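Local coordinates for protein chitinase (Thermococcus chitonophagus, PDB 5XSW) that probably hydrolyses internal linkages of chitin as an endochitinase, and binds N-acetylglucosamine units in a glycan pocket of its largely helical domain, at residues I162-A167 with F205-A210; K186-G191 with D247-V252; L209-K212 with T217-T220; Y228-D233 with Y237-Q242. All blocks are in the same frame, centred on the assembly; numbering follows the deposited sequence.

After an N-terminal region of antiparallel beta-sheets, the chain enters a mainly helical domain, where all four contacts lie. Contact 1 opens in the loop before strand 168-169, and contact 2 opens at the start of helix 186-199. Contact 1 then closes on helix 203-214, so the two cross. That helix passes L209 and A210 on to contact 3, a short closure onto strand 218-219, and contact 4 follows as a hairpin. Contact 2 closes last, at 247-252, so contacts 3 and 4 both fall within its span. T220 and Y238 join contacts 3 and 4 through the backbone, while K212, Q242 and Q251 take contacts 3, 4 and 2 to the glycan pocket.

Contact 1 of 4, residues I162-A167 with F205-A210; sequences IIIGLA and FLMALA
Helix 203-214 is held against the loop leading into strand 168-169 by M207, whose methyl end meets I164 and L166. The thioether chain of M207 leaves the helix toward the loop and bends twice, at chi2 (-80°) and again at chi3 (-65°), which turns CE aside to lie against the loop. There CE lies 4.2 Å from I164 CG2 and 4.3 Å from L166 CD2. The I164 and M207 side chains cross at about a right angle, and CG2 also touches the M207 chain nearer its root, 4.2 Å from CG. This is a loop-on-helix contact: L166 forms the centre of an inverse gamma turn, closed by a weak bond from A167 N to G165 O, and the bend carries the chain on into strand 168-169. Methionine suits the helix position because a flexible, unbranched chain can turn its terminal methyl to meet two branched residues at once. Around it, L192 of helix 186-199 and M385 of helix 374-386 also touch M207, and Y449 lies against I164. The backbone of the loop is tied to helix 203-214 by a hydrogen bond between G165 N and the side-chain oxygen OD1 of N204.

Contact 2 of 4, residues K186-G191 with D247-V252; sequences KYFAMG and DGIFQV. With NAG (2-acetamido-2-deoxy-beta-D-glucopyranose), chain C.
A buried, wholly apolar contact between helix 186-199 and the loop ahead of helix 254-263 is made by F188 on one side and I249 and F250 on the other. F188 comes from the direction opposite to both partners and presents CE1, 3.6 Å from I249 CD1 and 3.8 Å from F250 CZ. With CG anti to the backbone N (chi1 175°), its ring reaches straight out from the helix, and F250 CE2 and CZ lie at its edge, near the ring plane. Isoleucine suits position 249 because its longer branch carries CD1 out to the ring. A210 of helix 203-214 touches both I249 and F250, and P293 of helix 288-311 packs on F188, placing the cluster among helices.

The loop has another task on its far side, in the glycan pocket. G248 takes a positive phi that favours glycine, and its carbonyl oxygen receives Q251 NE2 at 2.9 Å in the carbonyl plane, almost straight at 174°. That bond lies in the plane of the Q251 amide and fixes its rotation, turning OE1 to the sugar, where it accepts a hydrogen bond from NAG O3 at 2.7 Å. With an alanine here in place of Q251, NAG O3 would probably lose this acceptor and G248 O its straight amide bond. The same sugar is also bonded to E213, to F371 O and to R338 of the second subunit.

Contact 3 of 4, residues L209-K212 with T217-T220; sequences LAAK and TAVT. With NDG (2-acetamido-2-deoxy-alpha-D-glucopyranose), chain B.
A211 sets its methyl against T217 and A218, with CB 3.5 Å from T217 OG1 and 4.0 Å from A218 CB. The contact spans a short helix-to-strand connection, in which helix 203-214 ends and after a few residues strand 218-219 begins as an edge strand of a three-stranded antiparallel sheet. Alanines on both sides let the backbones come close: the CA atoms of A211 and T217 are 5.0 Å apart. A210 adds a second small surface, its CB lying 3.7 Å from T217 CG2. T217 puts OG1 between its own backbone N and carbonyl carbon (chi1 49°), which aims the hydroxyl at the helix, where it is hydrogen-bonded to M207 O. A threonine thus offers a methyl to A210 and a polar group to the helix backbone. The hydroxyl is near A211 N too, but the angle is too poor for a bond. M181 of the neighbouring strand 179-181 packs on A211, T217 and A218.

K212 leaves the helix on a side away from strand 218-219, and its chain, bent at chi2 (60°), ends in the glycan pocket. Its ammonium group is bonded to N174 OD1 and G372 O, and NZ donates to O3 of the NDG sugar at 2.9 Å.

Contact 4 of 4, residues Y228-D233 with Y237-Q242; sequences YKVIID and YYWPVQ. With NAG (2-acetamido-2-deoxy-beta-D-glucopyranose), chain C; PO4 (phosphate ion), chain F.
V230 and W239 meet at the middle of a beta hairpin, V230 CG2 being 4.0 Å from W239 CB, with Y228 and Y237 on the same face. Further along, I232 crosses Y237 at about a right angle and lays CB against ring atom CE1. At the other end V241 CG1 sits over one face of the W239 indole and also touches the Y228 ring, 3.9 Å from CD2. Branched and aromatic residues suit this face, since V219 of strand 218-219 packs on I232, Y237 and W239.

The backbone joins the antiparallel strands by four hydrogen bonds. V230 and Y237 form one hydrogen-bonded pair, with V230 N reaching Y237 O at 2.9 Å and an angle of 170°. In the other, W239 N gives a 2.7 Å bond to Y228 O, whereas Y228 N meets W239 O at 3.2 Å, from 46° above the carbonyl plane. On the opposite face the aliphatic part of K229 runs alongside Y238, CD lying 3.6 Å from CE1 at the ring edge.

At the polar edge Y228 OH donates to phosphate O2 at 2.7 Å; I243 N and D244 N bind the ion too. A leucine at Y228 would probably leave the phosphate without its phenol donor. The ion probably comes from the crystallisation liquor, and the bonds named, from one phenol and two backbone amides, are hydrogen bonds from uncharged donors, consistent with an opportunistic site rather than a functional one.

Contact 1 of 4, residues I162-A167 with F205-A210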
loop_
_atom_site.group_PDB
_atom_site.type_symbol
_atom_site.label_atom_id
_atom_site.label_comp_id
_atom_site.label_asym_id
_atom_site.label_seq_id
_atom_site.Cartn_x
_atom_site.Cartn_y
_atom_site.Cartn_z
ATOM N N ILE A 162 9.110 23.428 -22.249
ATOM C CA ILE A 162 9.583 22.495 -21.192
ATOM C C ILE A 162 11.078 22.522 -21.196
ATOM O O ILE A 162 11.705 22.315 -22.243
ATOM C CB ILE A 162 9.166 21.035 -21.460
ATOM C CG1 ILE A 162 7.668 20.940 -21.641
ATOM C CG2 ILE A 162 9.650 20.099 -20.312
ATOM C CD1 ILE A 162 7.276 19.704 -22.377
ATOM N N ILE A 163 11.671 22.778 -20.050
ATOM C CA ILE A 163 13.124 22.910 -19.989
ATOM C C ILE A 163 13.705 21.813 -19.056
ATOM O O ILE A 163 13.769 21.989 -17.817
ATOM C CB ILE A 163 13.568 24.299 -19.399
ATOM C CG1 ILE A 163 12.801 25.460 -20.080
ATOM C CG2 ILE A 163 15.066 24.406 -19.492
ATOM C CD1 ILE A 163 13.042 25.500 -21.576
ATOM N N ILE A 164 14.144 20.706 -19.635
ATOM C CA ILE A 164 14.819 19.701 -18.840
ATOM C C ILE A 164 16.306 19.951 -19.006
ATOM O O ILE A 164 16.832 19.882 -20.113
ATOM C CB ILE A 164 14.480 18.279 -19.312
ATOM C CG1 ILE A 164 12.993 17.986 -19.105
ATOM C CG2 ILE A 164 15.333 17.262 -18.573
ATOM C CD1 ILE A 164 12.528 16.698 -19.748
ATOM N N GLY A 165 16.988 20.243 -17.907
ATOM C CA GLY A 165 18.387 20.602 -18.001
ATOM C C GLY A 165 19.268 19.389 -17.832
ATOM O O GLY A 165 19.378 18.836 -16.743
ATOM N N LEU A 166 19.910 18.989 -18.923
ATOM C CA LEU A 166 20.785 17.830 -18.904
ATOM C C LEU A 166 22.168 18.250 -18.442
ATOM O O LEU A 166 23.129 18.216 -19.202
ATOM C CB LEU A 166 20.841 17.191 -20.290
ATOM C CG LEU A 166 19.470 16.947 -20.925
ATOM C CD1 LEU A 166 19.599 16.419 -22.343
ATOM C CD2 LEU A 166 18.646 16.000 -20.068
ATOM N N ALA A 167 22.247 18.651 -17.180
ATOM C CA ALA A 167 23.486 19.125 -16.585
ATOM C C ALA A 167 24.480 18.013 -16.295
ATOM O O ALA A 167 24.098 16.875 -16.040
ATOM C CB ALA A 167 23.190 19.905 -15.314
ATOM N N PHE A 205 12.900 17.616 -11.037
ATOM C CA PHE A 205 12.803 16.925 -9.734
ATOM C C PHE A 205 12.577 15.400 -10.022
ATOM O O PHE A 205 13.212 14.559 -9.407
ATOM C CB PHE A 205 11.656 17.477 -8.902
ATOM C CG PHE A 205 11.475 16.714 -7.600
ATOM C CD1 PHE A 205 12.312 16.994 -6.536
ATOM C CD2 PHE A 205 10.535 15.669 -7.500
ATOM C CE1 PHE A 205 12.227 16.270 -5.324
ATOM C CE2 PHE A 205 10.433 14.911 -6.292
ATOM C CZ PHE A 205 11.289 15.237 -5.211
ATOM N N LEU A 206 11.653 15.069 -10.925
ATOM C CA LEU A 206 11.413 13.618 -11.258
ATOM C C LEU A 206 12.658 12.999 -11.865
ATOM O O LEU A 206 12.980 11.836 -11.605
ATOM C CB LEU A 206 10.225 13.429 -12.241
ATOM C CG LEU A 206 8.863 13.719 -11.577
ATOM C CD1 LEU A 206 7.686 13.557 -12.531
ATOM C CD2 LEU A 206 8.610 12.751 -10.352
ATOM N N MET A 207 13.418 13.792 -12.611
ATOM C CA MET A 207 14.682 13.325 -13.225
ATOM C C MET A 207 15.711 12.975 -12.131
ATOM O O MET A 207 16.394 11.918 -12.153
ATOM C CB MET A 207 15.271 14.406 -14.164
ATOM C CG MET A 207 14.511 14.546 -15.489
ATOM S SD MET A 207 14.956 13.254 -16.728
ATOM C CE MET A 207 16.685 13.607 -17.081
ATOM N N ALA A 208 15.808 13.878 -11.177
ATOM C CA ALA A 208 16.730 13.740 -10.079
ATOM C C ALA A 208 16.333 12.514 -9.249
ATOM O O ALA A 208 17.197 11.761 -8.786
ATOM C CB ALA A 208 16.678 15.000 -9.164
ATOM N N LEU A 209 15.022 12.358 -9.067
ATOM C CA LEU A 209 14.514 11.300 -8.211
ATOM C C LEU A 209 14.857 9.944 -8.875
ATOM O O LEU A 209 15.371 9.043 -8.224
ATOM C CB LEU A 209 13.005 11.434 -8.016
ATOM C CG LEU A 209 12.381 10.326 -7.092
ATOM C CD1 LEU A 209 13.022 10.272 -5.660
ATOM C CD2 LEU A 209 10.876 10.545 -6.985
ATOM N N ALA A 210 14.604 9.812 -10.182
ATOM C CA ALA A 210 14.894 8.530 -10.849
ATOM C C ALA A 210 16.400 8.236 -10.824
ATOM O O ALA A 210 16.819 7.061 -10.790
ATOM C CB ALA A 210 14.376 8.532 -12.309
#

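Contact 2 of 4, residues K186-G191 with D247-V252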
loop_
_atom_site.group_PDB
_atom_site.type_symbol
_atom_site.label_atom_id
_atom_site.label_comp_id
_atom_site.label_asym_id
_atom_site.label_seq_id
_atom_site.Cartn_x
_atom_site.Cartn_y
_atom_site.Cartn_z
ATOM N N LYS A 186 11.802 9.513 -25.758
ATOM C CA LYS A 186 10.891 10.636 -25.857
ATOM C C LYS A 186 9.565 10.282 -25.251
ATOM O O LYS A 186 8.777 11.187 -24.955
ATOM C CB LYS A 186 10.722 11.021 -27.351
ATOM C CG LYS A 186 10.051 9.888 -28.146
ATOM C CD LYS A 186 9.874 10.298 -29.642
ATOM C CE LYS A 186 11.158 10.352 -30.426
ATOM N NZ LYS A 186 10.796 10.295 -31.898
ATOM N N TYR A 187 9.242 8.980 -25.129
ATOM C CA TYR A 187 7.934 8.644 -24.554
ATOM C C TYR A 187 7.972 8.937 -23.049
ATOM O O TYR A 187 7.022 9.453 -22.465
ATOM C CB TYR A 187 7.544 7.173 -24.835
ATOM C CG TYR A 187 7.611 6.929 -26.317
ATOM C CD1 TYR A 187 6.758 7.611 -27.178
ATOM C CD2 TYR A 187 8.577 6.082 -26.869
ATOM C CE1 TYR A 187 6.856 7.436 -28.570
ATOM C CE2 TYR A 187 8.684 5.918 -28.246
ATOM C CZ TYR A 187 7.803 6.584 -29.086
ATOM O OH TYR A 187 7.914 6.429 -30.453
ATOM N N PHE A 188 9.091 8.594 -22.448
ATOM C CA PHE A 188 9.368 8.980 -21.061
ATOM C C PHE A 188 9.313 10.510 -20.913
ATOM O O PHE A 188 8.719 11.048 -19.945
ATOM C CB PHE A 188 10.764 8.468 -20.633
ATOM C CG PHE A 188 11.168 8.936 -19.226
ATOM C CD1 PHE A 188 10.469 8.480 -18.106
ATOM C CD2 PHE A 188 12.227 9.795 -19.044
ATOM C CE1 PHE A 188 10.857 8.915 -16.770
ATOM C CE2 PHE A 188 12.594 10.250 -17.745
ATOM C CZ PHE A 188 11.892 9.774 -16.625
ATOM N N ALA A 189 9.936 11.219 -21.861
ATOM C CA ALA A 189 9.906 12.706 -21.794
ATOM C C ALA A 189 8.450 13.201 -21.855
ATOM O O ALA A 189 8.034 14.121 -21.113
ATOM C CB ALA A 189 10.752 13.337 -22.952
ATOM N N MET A 190 7.639 12.606 -22.733
ATOM C CA MET A 190 6.235 13.024 -22.757
ATOM C C MET A 190 5.489 12.713 -21.457
ATOM O O MET A 190 4.593 13.455 -21.072
ATOM C CB MET A 190 5.479 12.393 -23.961
ATOM C CG MET A 190 5.968 13.020 -25.282
ATOM S SD MET A 190 4.986 12.372 -26.694
ATOM C CE MET A 190 5.785 10.877 -26.922
ATOM N N GLY A 191 5.822 11.604 -20.788
ATOM C CA GLY A 191 5.210 11.325 -19.491
ATOM C C GLY A 191 5.611 12.366 -18.438
ATOM O O GLY A 191 4.760 12.763 -17.639
ATOM N N ASP A 247 10.149 -2.556 -9.698
ATOM C CA ASP A 247 9.696 -1.239 -9.146
ATOM C C ASP A 247 10.137 -0.063 -10.053
ATOM O O ASP A 247 9.852 1.079 -9.719
ATOM C CB ASP A 247 10.231 -1.033 -7.713
ATOM C CG ASP A 247 9.709 -2.129 -6.743
ATOM O OD1 ASP A 247 8.689 -2.745 -7.028
ATOM O OD2 ASP A 247 10.328 -2.335 -5.712
ATOM N N GLY A 248 10.832 -0.335 -11.164
ATOM C CA GLY A 248 11.039 0.716 -12.176
ATOM C C GLY A 248 12.128 1.684 -11.795
ATOM O O GLY A 248 12.841 1.497 -10.807
ATOM N N ILE A 249 12.251 2.766 -12.557
ATOM C CA ILE A 249 13.364 3.675 -12.310
ATOM C C ILE A 249 13.069 4.603 -11.130
ATOM O O ILE A 249 13.984 5.177 -10.610
ATOM C CB ILE A 249 13.691 4.514 -13.548
ATOM C CG1 ILE A 249 12.475 5.327 -14.035
ATOM C CG2 ILE A 249 14.147 3.581 -14.763
ATOM C CD1 ILE A 249 12.867 6.359 -15.202
ATOM N N PHE A 250 11.813 4.729 -10.734
ATOM C CA PHE A 250 11.425 5.521 -9.513
ATOM C C PHE A 250 11.344 4.697 -8.238
ATOM O O PHE A 250 11.134 5.248 -7.157
ATOM C CB PHE A 250 10.045 6.153 -9.772
ATOM C CG PHE A 250 10.105 7.179 -10.892
ATOM C CD1 PHE A 250 10.727 8.423 -10.651
ATOM C CD2 PHE A 250 9.649 6.842 -12.179
ATOM C CE1 PHE A 250 10.813 9.396 -11.687
ATOM C CE2 PHE A 250 9.731 7.797 -13.265
ATOM C CZ PHE A 250 10.289 9.071 -12.996
ATOM N N GLN A 251 11.435 3.361 -8.387
ATOM C CA GLN A 251 11.400 2.413 -7.220
ATOM C C GLN A 251 10.151 2.594 -6.420
ATOM O O GLN A 251 10.169 2.696 -5.194
ATOM C CB GLN A 251 12.656 2.569 -6.339
ATOM C CG GLN A 251 13.946 2.215 -7.171
ATOM C CD GLN A 251 14.117 0.659 -7.270
ATOM O OE1 GLN A 251 14.478 0.030 -6.268
ATOM N NE2 GLN A 251 13.790 0.054 -8.427
ATOM N N VAL A 252 9.038 2.669 -7.125
ATOM C CA VAL A 252 7.742 2.686 -6.469
ATOM C C VAL A 252 7.376 1.201 -6.126
ATOM O O VAL A 252 7.250 0.399 -7.042
ATOM C CB VAL A 252 6.624 3.269 -7.378
ATOM C CG1 VAL A 252 5.241 3.109 -6.661
ATOM C CG2 VAL A 252 6.912 4.784 -7.723
HETATM C C1 NAG C . 18.732 2.754 -4.262
HETATM C C2 NAG C . 17.705 1.691 -4.360
HETATM C C3 NAG C . 16.333 2.211 -3.963
HETATM C C4 NAG C . 16.338 2.897 -2.629
HETATM C C5 NAG C . 17.358 3.961 -2.650
HETATM C C6 NAG C . 17.413 4.592 -1.285
HETATM C C7 NAG C . 17.796 -0.186 -6.058
HETATM C C8 NAG C . 17.716 -0.629 -7.543
HETATM N N2 NAG C . 17.679 1.182 -5.748
HETATM O O3 NAG C . 15.340 1.163 -3.936
HETATM O O4 NAG C . 15.096 3.599 -2.411
HETATM O O5 NAG C . 18.691 3.411 -2.945
HETATM O O6 NAG C . 18.505 5.496 -1.409
HETATM O O7 NAG C . 17.936 -0.977 -5.119
#

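Contact 3 of 4, residues L209-K212 with T217-T220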
loop_
_atom_site.group_PDB
_atom_site.type_symbol
_atom_site.label_atom_id
_atom_site.label_comp_id
_atom_site.label_asym_id
_atom_site.label_seq_id
_atom_site.Cartn_x
_atom_site.Cartn_y
_atom_site.Cartn_z
ATOM N N LEU A 209 15.022 12.358 -9.067
ATOM C CA LEU A 209 14.514 11.300 -8.211
ATOM C C LEU A 209 14.857 9.944 -8.875
ATOM O O LEU A 209 15.371 9.043 -8.224
ATOM C CB LEU A 209 13.005 11.434 -8.016
ATOM C CG LEU A 209 12.381 10.326 -7.092
ATOM C CD1 LEU A 209 13.022 10.272 -5.660
ATOM C CD2 LEU A 209 10.876 10.545 -6.985
ATOM N N ALA A 210 14.604 9.812 -10.182
ATOM C CA ALA A 210 14.894 8.530 -10.849
ATOM C C ALA A 210 16.400 8.236 -10.824
ATOM O O ALA A 210 16.819 7.061 -10.790
ATOM C CB ALA A 210 14.376 8.532 -12.309
ATOM N N ALA A 211 17.232 9.285 -10.914
ATOM C CA ALA A 211 18.671 9.070 -10.962
ATOM C C ALA A 211 19.158 8.448 -9.607
ATOM O O ALA A 211 19.943 7.471 -9.563
ATOM C CB ALA A 211 19.390 10.402 -11.256
ATOM N N LYS A 212 18.671 9.026 -8.510
ATOM C CA LYS A 212 19.004 8.530 -7.159
ATOM C C LYS A 212 18.453 7.117 -6.968
ATOM O O LYS A 212 19.185 6.213 -6.491
ATOM C CB LYS A 212 18.450 9.493 -6.079
ATOM C CG LYS A 212 18.581 8.933 -4.644
ATOM C CD LYS A 212 20.070 8.663 -4.309
ATOM C CE LYS A 212 20.194 7.521 -3.310
ATOM N NZ LYS A 212 21.575 7.100 -3.015
ATOM N N THR A 217 17.924 7.983 -15.126
ATOM C CA THR A 217 18.000 9.221 -15.921
ATOM C C THR A 217 19.380 9.834 -15.830
ATOM O O THR A 217 19.530 11.022 -15.994
ATOM C CB THR A 217 16.969 10.244 -15.384
ATOM O OG1 THR A 217 17.157 10.306 -13.947
ATOM C CG2 THR A 217 15.555 9.742 -15.645
ATOM N N ALA A 218 20.393 9.020 -15.555
ATOM C CA ALA A 218 21.736 9.539 -15.509
ATOM C C ALA A 218 22.696 8.466 -15.983
ATOM O O ALA A 218 22.452 7.272 -15.797
ATOM C CB ALA A 218 22.103 9.998 -14.107
ATOM N N VAL A 219 23.802 8.898 -16.597
ATOM C CA VAL A 219 24.835 7.942 -17.023
ATOM C C VAL A 219 26.118 8.426 -16.373
ATOM O O VAL A 219 26.123 9.507 -15.822
ATOM C CB VAL A 219 24.988 7.872 -18.571
ATOM C CG1 VAL A 219 23.724 7.234 -19.201
ATOM C CG2 VAL A 219 25.261 9.304 -19.145
ATOM N N THR A 220 27.214 7.657 -16.485
ATOM C CA THR A 220 28.457 8.076 -15.835
ATOM C C THR A 220 29.656 7.536 -16.635
ATOM O O THR A 220 29.560 6.506 -17.307
ATOM C CB THR A 220 28.529 7.565 -14.324
ATOM O OG1 THR A 220 29.772 7.957 -13.745
ATOM C CG2 THR A 220 28.407 6.039 -14.253
HETATM C C1 NDG B . 24.065 2.986 -4.697
HETATM C C2 NDG B . 23.300 3.796 -3.656
HETATM C C3 NDG B . 21.919 3.279 -3.427
HETATM C C4 NDG B . 21.114 3.037 -4.691
HETATM C C5 NDG B . 21.918 2.178 -5.674
HETATM C C6 NDG B . 21.291 2.160 -7.060
HETATM C C7 NDG B . 24.631 4.931 -1.869
HETATM C C8 NDG B . 25.396 4.899 -0.497
HETATM O O5 NDG B . 23.231 2.738 -5.907
HETATM O O3 NDG B . 21.237 4.261 -2.606
HETATM O O4 NDG B . 20.016 2.174 -4.396
HETATM O O6 NDG B . 21.978 1.226 -7.904
HETATM O O7 NDG B . 24.454 5.964 -2.486
HETATM N N2 NDG B . 24.060 3.739 -2.413
HETATM O O1 NDG B . 24.350 1.746 -4.206
#

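Contact 4 of 4, residues Y228-D233 with Y237-Q242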
loop_
_atom_site.group_PDB
_atom_site.type_symbol
_atom_site.label_atom_id
_atom_site.label_comp_id
_atom_site.label_asym_id
_atom_site.label_seq_id
_atom_site.Cartn_x
_atom_site.Cartn_y
_atom_site.Cartn_z
ATOM N N TYR A 228 24.801 -0.523 -18.925
ATOM C CA TYR A 228 24.602 -0.574 -20.340
ATOM C C TYR A 228 25.501 0.518 -20.915
ATOM O O TYR A 228 25.709 1.538 -20.284
ATOM C CB TYR A 228 23.097 -0.368 -20.684
ATOM C CG TYR A 228 22.280 -1.469 -20.038
ATOM C CD1 TYR A 228 22.201 -2.738 -20.633
ATOM C CD2 TYR A 228 21.656 -1.280 -18.810
ATOM C CE1 TYR A 228 21.487 -3.782 -20.039
ATOM C CE2 TYR A 228 20.908 -2.319 -18.180
ATOM C CZ TYR A 228 20.841 -3.569 -18.815
ATOM O OH TYR A 228 20.160 -4.589 -18.244
ATOM N N LYS A 229 26.035 0.292 -22.107
ATOM C CA LYS A 229 26.852 1.293 -22.795
ATOM C C LYS A 229 25.952 2.229 -23.574
ATOM O O LYS A 229 25.074 1.799 -24.316
ATOM C CB LYS A 229 27.820 0.644 -23.793
ATOM C CG LYS A 229 28.537 -0.529 -23.244
ATOM C CD LYS A 229 29.302 -0.145 -22.047
ATOM C CE LYS A 229 30.399 -1.196 -21.871
ATOM N NZ LYS A 229 29.822 -2.558 -21.794
ATOM N N VAL A 230 26.145 3.517 -23.382
ATOM C CA VAL A 230 25.383 4.494 -24.124
ATOM C C VAL A 230 26.441 5.433 -24.728
ATOM O O VAL A 230 27.327 5.947 -24.009
ATOM C CB VAL A 230 24.413 5.254 -23.208
ATOM C CG1 VAL A 230 23.694 6.371 -24.002
ATOM C CG2 VAL A 230 23.379 4.282 -22.615
ATOM N N ILE A 231 26.400 5.632 -26.040
ATOM C CA ILE A 231 27.368 6.539 -26.657
ATOM C C ILE A 231 26.667 7.881 -26.856
ATOM O O ILE A 231 25.640 7.942 -27.533
ATOM C CB ILE A 231 27.861 6.037 -28.069
ATOM C CG1 ILE A 231 28.379 4.591 -28.033
ATOM C CG2 ILE A 231 28.883 6.996 -28.704
ATOM C CD1 ILE A 231 29.380 4.338 -27.022
ATOM N N ILE A 232 27.228 8.971 -26.346
ATOM C CA ILE A 232 26.536 10.257 -26.512
ATOM C C ILE A 232 27.534 11.209 -27.137
ATOM O O ILE A 232 28.637 11.377 -26.611
ATOM C CB ILE A 232 26.008 10.835 -25.179
ATOM C CG1 ILE A 232 24.978 9.875 -24.572
ATOM C CG2 ILE A 232 25.341 12.212 -25.452
ATOM C CD1 ILE A 232 24.648 10.208 -23.137
ATOM N N ASP A 233 27.164 11.715 -28.316
ATOM C CA ASP A 233 28.098 12.404 -29.217
ATOM C C ASP A 233 29.562 11.917 -29.076
ATOM O O ASP A 233 30.460 12.618 -28.620
ATOM C CB ASP A 233 27.928 13.906 -29.016
ATOM C CG ASP A 233 26.470 14.369 -29.329
ATOM O OD1 ASP A 233 25.931 14.075 -30.463
ATOM O OD2 ASP A 233 25.873 15.015 -28.417
ATOM N N TYR A 237 29.486 6.209 -22.321
ATOM C CA TYR A 237 29.013 6.311 -20.909
ATOM C C TYR A 237 28.460 4.945 -20.437
ATOM O O TYR A 237 28.067 4.125 -21.267
ATOM C CB TYR A 237 27.920 7.370 -20.776
ATOM C CG TYR A 237 28.365 8.822 -20.959
ATOM C CD1 TYR A 237 28.456 9.385 -22.230
ATOM C CD2 TYR A 237 28.740 9.590 -19.880
ATOM C CE1 TYR A 237 28.864 10.688 -22.409
ATOM C CE2 TYR A 237 29.134 10.905 -20.029
ATOM C CZ TYR A 237 29.200 11.440 -21.299
ATOM O OH TYR A 237 29.594 12.724 -21.471
ATOM N N TYR A 238 28.408 4.729 -19.108
ATOM C CA TYR A 238 27.717 3.585 -18.544
ATOM C C TYR A 238 26.394 4.044 -17.956
ATOM O O TYR A 238 26.334 5.102 -17.329
ATOM C CB TYR A 238 28.608 2.898 -17.451
ATOM C CG TYR A 238 29.978 2.634 -18.028
ATOM C CD1 TYR A 238 30.157 1.658 -19.021
ATOM C CD2 TYR A 238 31.081 3.432 -17.673
ATOM C CE1 TYR A 238 31.461 1.451 -19.625
ATOM C CE2 TYR A 238 32.365 3.247 -18.274
ATOM C CZ TYR A 238 32.543 2.250 -19.239
ATOM O OH TYR A 238 33.795 2.072 -19.793
ATOM N N TRP A 239 25.380 3.238 -18.166
ATOM C CA TRP A 239 24.019 3.497 -17.639
ATOM C C TRP A 239 23.735 2.444 -16.566
ATOM O O TRP A 239 23.294 1.375 -16.903
ATOM C CB TRP A 239 22.987 3.357 -18.776
ATOM C CG TRP A 239 21.580 3.818 -18.420
ATOM C CD1 TRP A 239 21.234 4.667 -17.408
ATOM C CD2 TRP A 239 20.372 3.477 -19.098
ATOM N NE1 TRP A 239 19.877 4.863 -17.411
ATOM C CE2 TRP A 239 19.322 4.160 -18.449
ATOM C CE3 TRP A 239 20.077 2.670 -20.198
ATOM C CZ2 TRP A 239 17.977 4.034 -18.837
ATOM C CZ3 TRP A 239 18.729 2.547 -20.616
ATOM C CH2 TRP A 239 17.689 3.230 -19.918
ATOM N N PRO A 240 24.015 2.748 -15.288
ATOM C CA PRO A 240 23.970 1.714 -14.227
ATOM C C PRO A 240 22.569 1.416 -13.720
ATOM O O PRO A 240 22.387 1.075 -12.551
ATOM C CB PRO A 240 24.848 2.325 -13.090
ATOM C CG PRO A 240 25.605 3.555 -13.757
ATOM C CD PRO A 240 24.553 4.040 -14.797
ATOM N N VAL A 241 21.571 1.580 -14.575
ATOM C CA VAL A 241 20.202 1.264 -14.208
ATOM C C VAL A 241 19.971 -0.264 -14.043
ATOM O O VAL A 241 20.509 -1.082 -14.811
ATOM C CB VAL A 241 19.251 1.838 -15.286
ATOM C CG1 VAL A 241 19.514 1.176 -16.654
ATOM C CG2 VAL A 241 17.760 1.591 -14.926
ATOM N N GLN A 242 19.164 -0.692 -13.070
ATOM C CA GLN A 242 18.675 -2.094 -13.087
ATOM C C GLN A 242 17.389 -2.046 -13.857
ATOM O O GLN A 242 16.312 -1.780 -13.288
ATOM C CB GLN A 242 18.462 -2.668 -11.660
ATOM C CG GLN A 242 19.776 -2.698 -10.880
ATOM C CD GLN A 242 19.627 -3.069 -9.388
ATOM O OE1 GLN A 242 18.642 -3.681 -8.961
ATOM N NE2 GLN A 242 20.611 -2.698 -8.615
HETATM C C1 NAG C . 18.732 2.754 -4.262
HETATM C C2 NAG C . 17.705 1.691 -4.360
HETATM C C3 NAG C . 16.333 2.211 -3.963
HETATM C C4 NAG C . 16.338 2.897 -2.629
HETATM C C5 NAG C . 17.358 3.961 -2.650
HETATM C C6 NAG C . 17.413 4.592 -1.285
HETATM C C7 NAG C . 17.796 -0.186 -6.058
HETATM C C8 NAG C . 17.716 -0.629 -7.543
HETATM N N2 NAG C . 17.679 1.182 -5.748
HETATM O O3 NAG C . 15.340 1.163 -3.936
HETATM O O4 NAG C . 15.096 3.599 -2.411
HETATM O O5 NAG C . 18.691 3.411 -2.945
HETATM O O6 NAG C . 18.505 5.496 -1.409
HETATM O O7 NAG C . 17.936 -0.977 -5.119
HETATM P P PO4 F . 18.883 -5.543 -14.774
HETATM O O1 PO4 F . 18.629 -6.779 -15.643
HETATM O O2 PO4 F . 19.439 -4.379 -15.702
HETATM O O3 PO4 F . 19.984 -5.834 -13.803
HETATM O O4 PO4 F . 17.598 -5.190 -13.955
#